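Local structure of pseudoalteromonas arctica PAMC 21717 (5YL7) at residues 77-82 / 97-102; 120-125 / 291-296; 146-151 / 186-191; 217-222 / 239-244; 251-256 / 274-279. The protein hydrolyses peptide bonds as a cold-active, calcium-binding serine protease of the subtilase family from a psychrophilic bacterium. One frame throughout, in Å; residues are numbered along the deposited sequence.

Contact 1. Residues 77-82 / 97-102; sequences ARDPGD and SSWHGT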
# COMPACT_ATOMS: atom_id res chain seq x y z
N ALA A 77 12.65 -9.96 5.15
CA ALA A 77 11.29 -9.73 4.65
C ALA A 77 11.19 -9.88 3.19
O ALA A 77 10.21 -9.47 2.54
CB ALA A 77 10.83 -8.33 5.09
N ARG A 78 12.21 -10.44 2.49
CA ARG A 78 12.05 -10.72 1.09
C ARG A 78 10.96 -11.71 0.81
O ARG A 78 10.65 -12.59 1.63
CB ARG A 78 13.38 -11.15 0.45
CG ARG A 78 14.32 -10.02 0.30
CD ARG A 78 15.68 -10.40 -0.25
NE ARG A 78 16.57 -9.27 -0.31
CZ ARG A 78 17.70 -9.20 -1.07
NH1 ARG A 78 18.01 -10.16 -1.87
NH2 ARG A 78 18.41 -8.10 -1.00
N ASP A 79 10.33 -11.59 -0.37
CA ASP A 79 9.24 -12.44 -0.77
C ASP A 79 9.80 -13.65 -1.49
O ASP A 79 10.37 -13.48 -2.59
CB ASP A 79 8.32 -11.66 -1.70
CG ASP A 79 7.05 -12.31 -2.06
OD1 ASP A 79 6.87 -13.53 -1.78
OD2 ASP A 79 6.20 -11.64 -2.72
N PRO A 80 9.64 -14.86 -0.96
CA PRO A 80 10.10 -16.08 -1.68
C PRO A 80 9.22 -16.47 -2.79
O PRO A 80 9.57 -17.41 -3.54
CB PRO A 80 10.13 -17.10 -0.59
CG PRO A 80 8.94 -16.74 0.33
CD PRO A 80 8.98 -15.21 0.29
N GLY A 81 8.06 -15.88 -2.92
CA GLY A 81 7.01 -16.22 -3.80
C GLY A 81 5.84 -16.92 -3.14
O GLY A 81 6.07 -17.87 -2.41
N ASP A 82 4.67 -16.46 -3.42
CA ASP A 82 3.41 -16.98 -2.78
C ASP A 82 2.59 -17.83 -3.70
O ASP A 82 1.41 -18.13 -3.41
CB ASP A 82 2.62 -15.85 -2.11
CG ASP A 82 2.07 -14.90 -3.07
OD1 ASP A 82 2.17 -15.11 -4.30
OD2 ASP A 82 1.51 -13.85 -2.72
N SER A 97 2.89 -16.62 -8.41
CA SER A 97 3.24 -15.64 -7.35
C SER A 97 2.75 -14.29 -7.73
O SER A 97 2.80 -13.83 -8.80
CB SER A 97 4.76 -15.67 -7.19
OG SER A 97 5.21 -16.88 -6.61
N SER A 98 2.29 -13.61 -6.68
CA SER A 98 1.72 -12.27 -6.82
C SER A 98 2.72 -11.15 -6.94
O SER A 98 2.48 -10.11 -7.52
CB SER A 98 0.80 -11.92 -5.62
OG SER A 98 1.51 -11.79 -4.43
N TRP A 99 3.86 -11.33 -6.27
CA TRP A 99 4.84 -10.22 -6.08
C TRP A 99 4.14 -8.94 -5.62
O TRP A 99 4.55 -7.84 -5.89
CB TRP A 99 5.71 -9.96 -7.29
CG TRP A 99 6.24 -11.23 -7.83
CD1 TRP A 99 5.98 -11.80 -9.06
CD2 TRP A 99 7.11 -12.15 -7.15
NE1 TRP A 99 6.62 -13.01 -9.18
CE2 TRP A 99 7.33 -13.26 -8.03
CE3 TRP A 99 7.77 -12.18 -5.92
CZ2 TRP A 99 8.06 -14.37 -7.62
CZ3 TRP A 99 8.44 -13.28 -5.53
CH2 TRP A 99 8.62 -14.38 -6.41
N HIS A 100 3.08 -9.15 -4.75
CA HIS A 100 2.20 -8.04 -4.45
C HIS A 100 2.92 -6.95 -3.68
O HIS A 100 2.74 -5.75 -3.97
CB HIS A 100 0.98 -8.66 -3.69
CG HIS A 100 -0.10 -7.72 -3.41
ND1 HIS A 100 -0.21 -7.05 -2.24
CD2 HIS A 100 -1.24 -7.46 -4.11
CE1 HIS A 100 -1.37 -6.45 -2.20
NE2 HIS A 100 -2.00 -6.67 -3.28
N GLY A 101 3.74 -7.36 -2.71
CA GLY A 101 4.43 -6.40 -1.93
C GLY A 101 5.50 -5.58 -2.68
O GLY A 101 5.77 -4.44 -2.31
N THR A 102 6.03 -6.14 -3.75
CA THR A 102 7.00 -5.41 -4.59
C THR A 102 6.30 -4.34 -5.40
O THR A 102 6.77 -3.23 -5.51
CB THR A 102 7.66 -6.40 -5.52
OG1 THR A 102 8.44 -7.37 -4.74
CG2 THR A 102 8.65 -5.70 -6.49
O HOH W 1 6.77 -9.07 -3.34
O HOH W 2 4.66 -13.40 -4.30

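Contact 2. Residues 120-125 / 291-296; sequences GVAYNA and AALIKQ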
# COMPACT_ATOMS: atom_id res chain seq x y z
N GLY A 120 7.82 6.70 -7.96
CA GLY A 120 7.07 6.41 -6.74
C GLY A 120 6.40 7.65 -6.26
O GLY A 120 6.79 8.79 -6.53
N VAL A 121 5.31 7.53 -5.46
CA VAL A 121 4.57 8.67 -4.96
C VAL A 121 5.39 9.47 -3.99
O VAL A 121 5.39 10.71 -4.05
CB VAL A 121 3.26 8.17 -4.32
CG1 VAL A 121 2.53 9.30 -3.64
CG2 VAL A 121 2.37 7.52 -5.38
N ALA A 122 6.00 8.81 -3.02
CA ALA A 122 6.84 9.45 -2.00
C ALA A 122 8.25 8.96 -2.22
O ALA A 122 8.83 8.26 -1.41
CB ALA A 122 6.35 9.17 -0.61
N TYR A 123 8.87 9.42 -3.34
CA TYR A 123 10.07 8.81 -3.86
C TYR A 123 11.34 9.15 -3.06
O TYR A 123 12.37 8.45 -3.30
CB TYR A 123 10.25 9.08 -5.34
CG TYR A 123 10.28 10.52 -5.74
CD1 TYR A 123 11.44 11.30 -5.56
CD2 TYR A 123 9.24 11.11 -6.34
CE1 TYR A 123 11.52 12.61 -6.03
CE2 TYR A 123 9.27 12.42 -6.78
CZ TYR A 123 10.44 13.12 -6.65
OH TYR A 123 10.50 14.42 -7.20
N ASN A 124 11.28 10.09 -2.15
CA ASN A 124 12.43 10.31 -1.21
C ASN A 124 12.16 9.80 0.18
O ASN A 124 12.99 9.93 1.05
CB ASN A 124 12.82 11.79 -1.20
CG ASN A 124 13.59 12.20 -2.42
OD1 ASN A 124 14.33 11.45 -3.01
ND2 ASN A 124 13.28 13.40 -2.88
N ALA A 125 11.01 9.09 0.38
CA ALA A 125 10.78 8.33 1.60
C ALA A 125 11.57 7.06 1.52
O ALA A 125 12.13 6.68 0.50
CB ALA A 125 9.30 8.08 1.80
N ALA A 291 0.32 10.48 2.48
CA ALA A 291 0.55 10.65 3.91
C ALA A 291 2.02 10.93 4.21
O ALA A 291 2.30 11.79 5.10
CB ALA A 291 0.08 9.38 4.64
N ALA A 292 2.94 10.30 3.53
CA ALA A 292 4.35 10.60 3.66
C ALA A 292 4.67 11.98 3.18
O ALA A 292 5.54 12.65 3.83
CB ALA A 292 5.22 9.54 2.99
N LEU A 293 4.10 12.48 2.10
CA LEU A 293 4.34 13.86 1.64
C LEU A 293 3.88 14.79 2.73
O LEU A 293 4.59 15.80 3.06
CB LEU A 293 3.65 14.16 0.33
CG LEU A 293 3.97 13.24 -0.82
CD1 LEU A 293 3.28 13.75 -2.09
CD2 LEU A 293 5.46 13.07 -1.03
N ILE A 294 2.71 14.60 3.27
CA ILE A 294 2.19 15.40 4.37
C ILE A 294 3.11 15.38 5.49
O ILE A 294 3.37 16.49 6.12
CB ILE A 294 0.76 14.88 4.79
CG1 ILE A 294 -0.25 15.18 3.73
CG2 ILE A 294 0.38 15.45 6.13
CD1 ILE A 294 -1.53 14.32 3.86
N LYS A 295 3.66 14.27 5.93
CA LYS A 295 4.55 14.18 7.10
C LYS A 295 5.86 14.90 6.82
O LYS A 295 6.40 15.46 7.80
CB LYS A 295 4.75 12.70 7.46
CG LYS A 295 5.46 12.48 8.77
CD LYS A 295 4.61 12.91 9.94
CE LYS A 295 5.21 12.46 11.25
NZ LYS A 295 4.51 12.84 12.41
N GLN A 296 6.37 14.94 5.64
CA GLN A 296 7.56 15.77 5.35
C GLN A 296 7.21 17.23 5.59
O GLN A 296 7.96 17.97 6.23
CB GLN A 296 8.05 15.59 3.97
CG GLN A 296 9.31 16.46 3.66
CD GLN A 296 9.64 16.52 2.23
OE1 GLN A 296 9.23 15.74 1.38
NE2 GLN A 296 10.57 17.39 1.88

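Contact 3. Residues 146-151 / 186-191; sequences GIIWAS and INTARS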
# COMPACT_ATOMS: atom_id res chain seq x y z
N GLY A 146 2.87 -7.33 13.08
CA GLY A 146 3.48 -6.46 12.12
C GLY A 146 3.18 -4.97 12.28
O GLY A 146 4.04 -4.12 12.17
N ILE A 147 1.87 -4.73 12.56
CA ILE A 147 1.42 -3.33 12.80
C ILE A 147 2.14 -2.77 14.03
O ILE A 147 2.71 -1.68 13.97
CB ILE A 147 -0.08 -3.30 13.05
CG1 ILE A 147 -0.88 -3.73 11.76
CG2 ILE A 147 -0.53 -1.98 13.59
CD1 ILE A 147 -2.35 -4.02 12.00
N ILE A 148 2.15 -3.56 15.09
CA ILE A 148 2.83 -3.09 16.34
C ILE A 148 4.31 -2.78 16.08
O ILE A 148 4.79 -1.67 16.37
CB ILE A 148 2.67 -4.16 17.43
CG1 ILE A 148 1.21 -4.29 17.83
CG2 ILE A 148 3.57 -3.80 18.66
CD1 ILE A 148 0.92 -5.56 18.56
N TRP A 149 5.00 -3.78 15.50
CA TRP A 149 6.45 -3.60 15.30
C TRP A 149 6.76 -2.45 14.36
O TRP A 149 7.72 -1.71 14.51
CB TRP A 149 7.04 -4.95 14.81
CG TRP A 149 8.53 -4.94 14.64
CD1 TRP A 149 9.49 -5.16 15.64
CD2 TRP A 149 9.28 -4.66 13.45
NE1 TRP A 149 10.72 -5.06 15.08
CE2 TRP A 149 10.66 -4.72 13.77
CE3 TRP A 149 8.93 -4.33 12.15
CZ2 TRP A 149 11.64 -4.54 12.83
CZ3 TRP A 149 9.95 -4.10 11.25
CH2 TRP A 149 11.28 -4.19 11.60
N ALA A 150 5.97 -2.35 13.27
CA ALA A 150 6.19 -1.33 12.26
C ALA A 150 6.16 0.04 12.87
O ALA A 150 6.88 0.95 12.44
CB ALA A 150 5.13 -1.38 11.22
N SER A 151 5.30 0.23 13.90
CA SER A 151 5.15 1.50 14.58
C SER A 151 6.24 1.79 15.61
O SER A 151 6.19 2.90 16.21
CB SER A 151 3.79 1.60 15.21
OG SER A 151 3.68 0.90 16.44
N ILE A 186 -3.69 -1.56 15.91
CA ILE A 186 -3.92 -0.27 15.34
C ILE A 186 -3.84 0.84 16.39
O ILE A 186 -3.26 1.88 16.16
CB ILE A 186 -5.22 -0.25 14.57
CG1 ILE A 186 -5.06 -1.16 13.34
CG2 ILE A 186 -5.69 1.15 14.18
CD1 ILE A 186 -6.40 -1.42 12.66
N ASN A 187 -4.50 0.59 17.56
CA ASN A 187 -4.46 1.60 18.61
C ASN A 187 -3.01 1.86 19.07
O ASN A 187 -2.69 3.00 19.30
CB ASN A 187 -5.32 1.13 19.77
CG ASN A 187 -6.82 1.08 19.51
OD1 ASN A 187 -7.30 1.64 18.54
ND2 ASN A 187 -7.54 0.39 20.42
N THR A 188 -2.26 0.82 19.21
CA THR A 188 -0.85 0.91 19.55
C THR A 188 -0.09 1.74 18.48
O THR A 188 0.65 2.70 18.78
CB THR A 188 -0.17 -0.42 19.71
OG1 THR A 188 -0.71 -1.01 20.93
CG2 THR A 188 1.31 -0.38 19.81
N ALA A 189 -0.28 1.38 17.20
CA ALA A 189 0.44 2.14 16.14
C ALA A 189 0.09 3.62 16.17
O ALA A 189 0.96 4.52 16.12
CB ALA A 189 0.09 1.54 14.79
N ARG A 190 -1.22 3.92 16.28
CA ARG A 190 -1.67 5.34 16.35
C ARG A 190 -1.09 6.08 17.53
O ARG A 190 -0.64 7.20 17.42
CB ARG A 190 -3.19 5.39 16.44
CG ARG A 190 -3.90 4.91 15.17
CD ARG A 190 -5.37 4.73 15.44
NE ARG A 190 -6.02 5.84 16.10
CZ ARG A 190 -6.27 7.00 15.54
NH1 ARG A 190 -6.12 7.18 14.26
NH2 ARG A 190 -6.63 8.06 16.23
N SER A 191 -0.97 5.36 18.66
CA SER A 191 -0.43 6.01 19.94
C SER A 191 1.04 6.28 19.77
O SER A 191 1.60 7.19 20.41
CB SER A 191 -0.64 5.04 21.07
OG SER A 191 0.26 3.95 21.08

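Contact 4. Residues 217-222 / 239-244; sequences GVVNVA and NIDVAA. With CA (calcium ion), chain F.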
# COMPACT_ATOMS: atom_id res chain seq x y z
N GLY A 217 -10.04 4.21 13.47
CA GLY A 217 -8.77 4.94 13.46
C GLY A 217 -7.87 4.69 12.29
O GLY A 217 -6.67 4.82 12.43
N VAL A 218 -8.46 4.36 11.14
CA VAL A 218 -7.69 4.07 9.93
C VAL A 218 -8.17 4.92 8.82
O VAL A 218 -9.30 5.41 8.81
CB VAL A 218 -7.78 2.56 9.55
CG1 VAL A 218 -7.38 1.66 10.73
CG2 VAL A 218 -9.13 2.15 9.05
N VAL A 219 -7.33 5.04 7.80
CA VAL A 219 -7.71 5.71 6.53
C VAL A 219 -8.06 4.59 5.55
O VAL A 219 -7.16 3.90 5.04
CB VAL A 219 -6.59 6.58 5.98
CG1 VAL A 219 -7.02 7.30 4.75
CG2 VAL A 219 -6.06 7.55 7.05
N ASN A 220 -9.35 4.39 5.30
CA ASN A 220 -9.83 3.30 4.46
C ASN A 220 -10.09 3.84 3.08
O ASN A 220 -10.74 4.90 2.89
CB ASN A 220 -11.12 2.68 5.04
CG ASN A 220 -11.41 1.34 4.43
OD1 ASN A 220 -10.56 0.64 3.97
ND2 ASN A 220 -12.72 0.96 4.47
N VAL A 221 -9.52 3.15 2.08
CA VAL A 221 -9.35 3.72 0.72
C VAL A 221 -10.10 2.87 -0.30
O VAL A 221 -9.84 1.67 -0.46
CB VAL A 221 -7.87 3.75 0.37
CG1 VAL A 221 -7.66 4.35 -1.02
CG2 VAL A 221 -7.09 4.55 1.40
N ALA A 222 -11.01 3.57 -1.01
CA ALA A 222 -11.70 3.00 -2.21
C ALA A 222 -10.86 3.28 -3.43
O ALA A 222 -10.00 4.15 -3.49
CB ALA A 222 -13.09 3.59 -2.34
N ASN A 239 -17.70 3.90 5.77
CA ASN A 239 -16.41 3.93 6.37
C ASN A 239 -15.29 4.18 5.36
O ASN A 239 -14.13 4.30 5.76
CB ASN A 239 -16.11 2.70 7.20
CG ASN A 239 -15.90 1.46 6.43
OD1 ASN A 239 -15.55 1.52 5.22
ND2 ASN A 239 -15.99 0.29 7.02
N ILE A 240 -15.58 4.41 4.10
CA ILE A 240 -14.51 4.85 3.15
C ILE A 240 -14.22 6.28 3.51
O ILE A 240 -15.14 7.14 3.65
CB ILE A 240 -15.00 4.79 1.71
CG1 ILE A 240 -15.38 3.32 1.30
CG2 ILE A 240 -13.90 5.32 0.78
CD1 ILE A 240 -14.35 2.32 1.31
N ASP A 241 -12.91 6.58 3.66
CA ASP A 241 -12.51 7.94 3.93
C ASP A 241 -12.24 8.73 2.71
O ASP A 241 -12.64 9.92 2.55
CB ASP A 241 -11.25 7.91 4.80
CG ASP A 241 -11.55 7.31 6.15
OD1 ASP A 241 -12.45 7.89 6.87
OD2 ASP A 241 -10.95 6.31 6.60
N VAL A 242 -11.50 8.14 1.74
CA VAL A 242 -11.06 8.76 0.47
C VAL A 242 -10.97 7.70 -0.60
O VAL A 242 -10.98 6.50 -0.29
CB VAL A 242 -9.69 9.46 0.61
CG1 VAL A 242 -9.70 10.56 1.68
CG2 VAL A 242 -8.60 8.44 0.93
N ALA A 243 -10.86 8.15 -1.85
CA ALA A 243 -10.54 7.29 -2.94
C ALA A 243 -9.23 7.65 -3.56
O ALA A 243 -8.79 8.79 -3.49
CB ALA A 243 -11.64 7.34 -3.98
N ALA A 244 -8.66 6.69 -4.30
CA ALA A 244 -7.42 6.94 -5.06
C ALA A 244 -7.42 5.98 -6.24
O ALA A 244 -8.12 4.96 -6.19
CB ALA A 244 -6.19 6.79 -4.17
CA CA F . -11.35 6.47 8.98
O HOH W 3 -11.62 4.48 10.51
O HOH W 4 -13.07 4.92 8.19
O HOH W 5 -14.07 6.63 8.09
O HOH W 6 -13.14 7.66 10.01
O HOH W 7 -10.38 6.96 11.26

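Contact 5. Residues 251-256 / 274-279; sequences FANDSE and YGYSQG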
# COMPACT_ATOMS: atom_id res chain seq x y z
N PHE A 251 -8.18 -7.27 -18.70
CA PHE A 251 -7.36 -8.42 -19.08
C PHE A 251 -6.04 -8.31 -18.31
O PHE A 251 -5.73 -7.23 -17.75
CB PHE A 251 -7.16 -8.50 -20.58
CG PHE A 251 -6.47 -7.36 -21.19
CD1 PHE A 251 -7.08 -6.21 -21.62
CD2 PHE A 251 -5.04 -7.42 -21.42
CE1 PHE A 251 -6.48 -5.15 -22.16
CE2 PHE A 251 -4.44 -6.35 -21.97
CZ PHE A 251 -5.12 -5.25 -22.36
N ALA A 252 -5.27 -9.41 -18.28
CA ALA A 252 -4.04 -9.39 -17.46
C ALA A 252 -3.02 -8.43 -18.02
O ALA A 252 -2.78 -8.33 -19.16
CB ALA A 252 -3.48 -10.83 -17.33
N ASN A 253 -2.48 -7.66 -17.09
CA ASN A 253 -1.46 -6.66 -17.42
C ASN A 253 -1.93 -5.55 -18.34
O ASN A 253 -1.16 -4.84 -18.94
CB ASN A 253 -0.16 -7.32 -18.05
CG ASN A 253 1.05 -6.50 -17.80
OD1 ASN A 253 1.23 -5.96 -16.71
ND2 ASN A 253 1.95 -6.43 -18.77
N ASP A 254 -3.27 -5.33 -18.39
CA ASP A 254 -3.84 -4.21 -19.14
C ASP A 254 -3.27 -2.88 -18.64
O ASP A 254 -3.31 -2.62 -17.40
CB ASP A 254 -5.38 -4.30 -18.88
CG ASP A 254 -6.23 -3.19 -19.47
OD1 ASP A 254 -5.75 -2.27 -20.09
OD2 ASP A 254 -7.48 -3.38 -19.22
N SER A 255 -2.85 -1.96 -19.52
CA SER A 255 -2.30 -0.71 -19.19
C SER A 255 -3.25 0.29 -18.56
O SER A 255 -2.85 1.38 -18.14
CB SER A 255 -1.49 -0.12 -20.32
OG SER A 255 -2.40 0.13 -21.42
N GLU A 256 -4.54 -0.08 -18.54
CA GLU A 256 -5.50 0.68 -17.72
C GLU A 256 -5.25 0.49 -16.22
O GLU A 256 -5.80 1.22 -15.37
CB GLU A 256 -6.94 0.27 -18.02
CG GLU A 256 -7.43 0.63 -19.43
CD GLU A 256 -7.49 2.07 -19.63
OE1 GLU A 256 -8.46 2.70 -19.09
OE2 GLU A 256 -6.60 2.72 -20.14
N TYR A 274 8.29 -4.71 -14.81
CA TYR A 274 7.28 -3.72 -14.47
C TYR A 274 5.98 -4.23 -14.87
O TYR A 274 5.87 -4.85 -15.96
CB TYR A 274 7.55 -2.37 -15.11
CG TYR A 274 8.91 -1.82 -14.78
CD1 TYR A 274 9.20 -1.18 -13.58
CD2 TYR A 274 10.01 -2.00 -15.68
CE1 TYR A 274 10.48 -0.80 -13.25
CE2 TYR A 274 11.28 -1.64 -15.28
CZ TYR A 274 11.49 -0.97 -14.11
OH TYR A 274 12.74 -0.57 -13.71
N GLY A 275 4.93 -4.11 -14.09
CA GLY A 275 3.66 -4.67 -14.42
C GLY A 275 2.50 -3.84 -13.93
O GLY A 275 2.61 -3.03 -13.01
N TYR A 276 1.39 -3.97 -14.69
CA TYR A 276 0.14 -3.30 -14.37
C TYR A 276 -0.76 -4.20 -13.59
O TYR A 276 -1.05 -5.30 -14.01
CB TYR A 276 -0.62 -2.84 -15.65
CG TYR A 276 0.06 -1.90 -16.55
CD1 TYR A 276 -0.00 -0.51 -16.39
CD2 TYR A 276 0.77 -2.38 -17.65
CE1 TYR A 276 0.63 0.36 -17.29
CE2 TYR A 276 1.39 -1.50 -18.54
CZ TYR A 276 1.29 -0.20 -18.35
OH TYR A 276 1.90 0.74 -19.22
N SER A 277 -1.21 -3.72 -12.41
CA SER A 277 -2.07 -4.48 -11.52
C SER A 277 -3.27 -3.63 -11.18
O SER A 277 -3.31 -2.44 -11.48
CB SER A 277 -1.36 -4.90 -10.27
OG SER A 277 -0.39 -5.95 -10.54
N GLN A 278 -4.23 -4.18 -10.51
CA GLN A 278 -5.41 -3.43 -10.06
C GLN A 278 -5.88 -3.87 -8.69
O GLN A 278 -5.68 -5.00 -8.30
CB GLN A 278 -6.59 -3.53 -11.00
CG GLN A 278 -7.20 -4.88 -11.13
CD GLN A 278 -8.49 -4.95 -11.92
OE1 GLN A 278 -8.97 -3.98 -12.43
NE2 GLN A 278 -9.06 -6.12 -11.97
N GLY A 279 -6.56 -2.92 -8.01
CA GLY A 279 -7.21 -3.25 -6.75
C GLY A 279 -7.21 -2.09 -5.88
O GLY A 279 -6.50 -1.08 -6.00
O HOH W 8 -3.48 -7.66 -14.28
O HOH W 9 4.96 -6.46 -17.56

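Contact 1. Residues 77-82 / 97-102
Asp79 and Asp82 meet Ser98 and Trp99 at the N-terminal end of helix 100-109, the helix that starts with His100, probably the histidine of the subtilase Ser-His-Asp triad with Asp41 and Ser281. Asp82 grips Ser98 with both carboxylate oxygens. OD1 of Asp82 accepts the backbone N of Ser98 at 2.8 Å (165° at the hydrogen), and OD2 of Asp82 takes the hydroxyl of Ser98, OG, at 2.7 Å. Both donors arrive on the syn sides, a little out of the carboxylate plane. The Ser98 hydroxyl is turned between its own N and carbonyl carbon (chi1 67°), where it also accepts from His100 N in an ST turn. The Asp79 carboxylate passes the indole of Trp99 obliquely, its plane inclined by 57° to the ring, with OD2 of Asp79 3.6 Å from CE3 of Trp99; the backbone O of Asp79 lies at the ring edge. Gly81 CA packs 3.6 Å from CH2 of Trp99, while Gly81 N donates to Asp79 OD1, closing an Asx turn. Water fills in the polar side: one molecule donates to Asp79 OD2 at 2.8 Å and accepts from Trp99 N and Asp82 N, and a second links Asp79 OD2 to Thr102 OG1. Thr42 OG1 is a further partner of Asp79 OD2. The buried Asp79 is therefore well provided with donors, consistent with an ionised carboxylate, and two acidic groups beside the first turn of a helix would probably be favoured by its dipole.

Contact 2. Residues 120-125 / 291-296
Leu293 leans off helix 280-297 so that one of its methyls, CD2, rests against the backbone bend at Val121 and Ala122. Its CG lies beside the backbone N and anti to the carbonyl carbon (chi1 -55°), which brings a side chain that leaves the helix obliquely round to the loop. CD2 of Leu293 is 3.8 Å from Val121 O and 4.0 Å from both CA and CB of Ala122. The carbonyl it covers is not left without a donor, because Val121 O accepts from the indole NE1 of Trp27. Ala122 points its methyl almost straight at Ala292 CB, with 3.8 Å between Ala122 CB and Ala292 CB, while the Ala292 methyl faces the loop at a slant. With Leu293 CD2 alongside, the Ala122 methyl fits between two successive helix residues. Ala125 CB approaches the same Ala292 CB more loosely, at 4.5 Å. Residues 122-125 form a type I beta turn, closed by Ala125 N to Ala122 O, and both of its alanine methyls face the helix; the Tyr123 ring meets Trp27 edge-to-face. The side chains that meet are all apolar, and their small size lets loop and helix backbones come near. This turn leads directly into strand 126-131 of the central parallel sheet. Leu293 is also packed by Leu23 of helix 23-27 and Val335 of helix 331-338, and the far flank of the helix, at Ile294, lies on helices 303-312 and 331-338.

Contact 3. Residues 146-151 / 186-191
Ile147 lays its CG2 methyl against Ala189, 3.8 Å from Ala189 CB, and passes its longer branch obliquely by Ile186. On that branch CD1 of Ile147 stands 4.2 Å from CG1 of Ile186. The two branches divide the work: CG2, anti to the backbone N of Ile147, reaches across to the neighbouring helix, while CG1 lies beside that N (chi1 -65°) and carries CD1 toward the sheet. One turn further on, Ser151 packs on the same alanine from another direction, its CB 3.7 Å from Ala189 CB, giving the Ala189 methyl two neighbours spaced four residues apart. The Ser151 hydroxyl is turned back to its own helix and donates to Ile148 O at 2.8 Å; Asn192 ND2 is its further partner. At the outer side Ile148 CG2 and Thr188 CG2 touch more loosely, at 4.3 Å. The segments run nearly parallel, their axes 8.3 Å apart and inclined by 11°. Below them Ile147 and Ala189 both rest on Ile168 of strand 167-170. Neighbouring parallel helices on one face of a parallel sheet, each leading back to the next strand, are the signature of the beta-alpha-beta crossovers of the subtilisin-like alpha/beta fold.

Contact 4. Residues 217-222 / 239-244
Strands 219-224 and 242-245 pair in parallel at the rim of the central sheet, and a calcium ion clasps their N-terminal ends together. Val218 O of one segment binds the ion at 2.3 Å, and Asp241 of the other is bidentate, with OD2 closer to the calcium (2.4 Å) than OD1; Glu307 and waters add to the shell. Asp241 OD2 serves twice: besides the metal it accepts the backbone N of Asn220 at 2.8 Å through its anti lone pair, along a nearly straight bond (169°). Metal and amide together fix the rotation of the carboxylate, and Lys311 NZ binds its OD1. From there the backbones run on together, with Asp241 N donating to Asn220 O, Ala222 N to Val242 O and Ala244 N to Ala222 O. Beside them Asn220 ND2 donates to Asn239 OD1 at 3.0 Å, lying above that carbonyl plane; Ser207 OG is the stronger partner of Asn239. On one face Val221 CG2 and Val242 CG2 touch at 4.2 Å; Val221 also packs on Val287 of helix 280-297. On the other, Ala222 CB meets Ile240 CG2 at 3.7 Å. The axes of the two short strand segments diverge by 48°, so the pairing is strongly twisted. Here the parallel sheet of the subtilase fold has its last strand, and the calcium site ties that margin to helix 303-312 through Glu307.

Contact 5. Residues 251-256 / 274-279
The Tyr276 ring has Ser255 lying over one face: CA of Ser255 stands 3.5 Å above the ring centroid, only 5° off the normal, a clear CH-pi contact. CB of Ser255 continues over the same face toward the phenol end, 3.4 Å from CZ of Tyr276. The carbonyls of Asn253 and Asp254 come in at a slant, Asn253 O lying 3.4 Å from CD2 of Tyr276 and Asp254 O 3.2 Å from CB of Tyr276. A second ring, that of Phe251, has the CB of Asp254 centred over one face, so the loop folds upon itself as it covers the tyrosine. The Asn253 side chain crosses that of Tyr276 at about a right angle, with amide and ring planes 53° apart; its OD1 accepts the backbone N of Tyr276 at 2.8 Å, with the donor nearly along the C=O axis. Asn253 CG stands anti to its N (chi1 -153°), which swings the amide over to the strand. That strand, 272-277, pairs antiparallel with 258-263, and the loop 251-256 lies over it just before the chain enters 258-263. Phe251 to Asp254 form a type II beta turn with Asn253 in a left-handed conformation, and Asp254 OD1 then accepts Glu256 N in an Asx turn. A water that accepts from Asn253 N donates weakly to Tyr276 O. The phenol OH is held weakly by Arg7, and the ring also touches Leu259 and Asp10.

Contact 1 closes first along the chain. Contact 2 then spans a long excursion, with contacts 3, 4 and 5 nested in series inside it. Contacts 3 and 4 both belong to the central parallel sheet and its helices, and they touch: Arg190 NH1 reaches Gly217 O, and Ile186 packs on Val218. Contact 2 joins the entry to strand 126-131 with helix 280-297, which also packs on Val219 and Val221 of contact 4, about 18 Å away between centres. Contacts 1 and 5 lie about 17 Å apart, centre to centre, while the centres of contacts 3 and 5 are about 31 Å apart on opposite sides of the chain's centre. One subtilase domain thus carries the sheet core, its calcium-bound margin and the surroundings of the probable catalytic histidine.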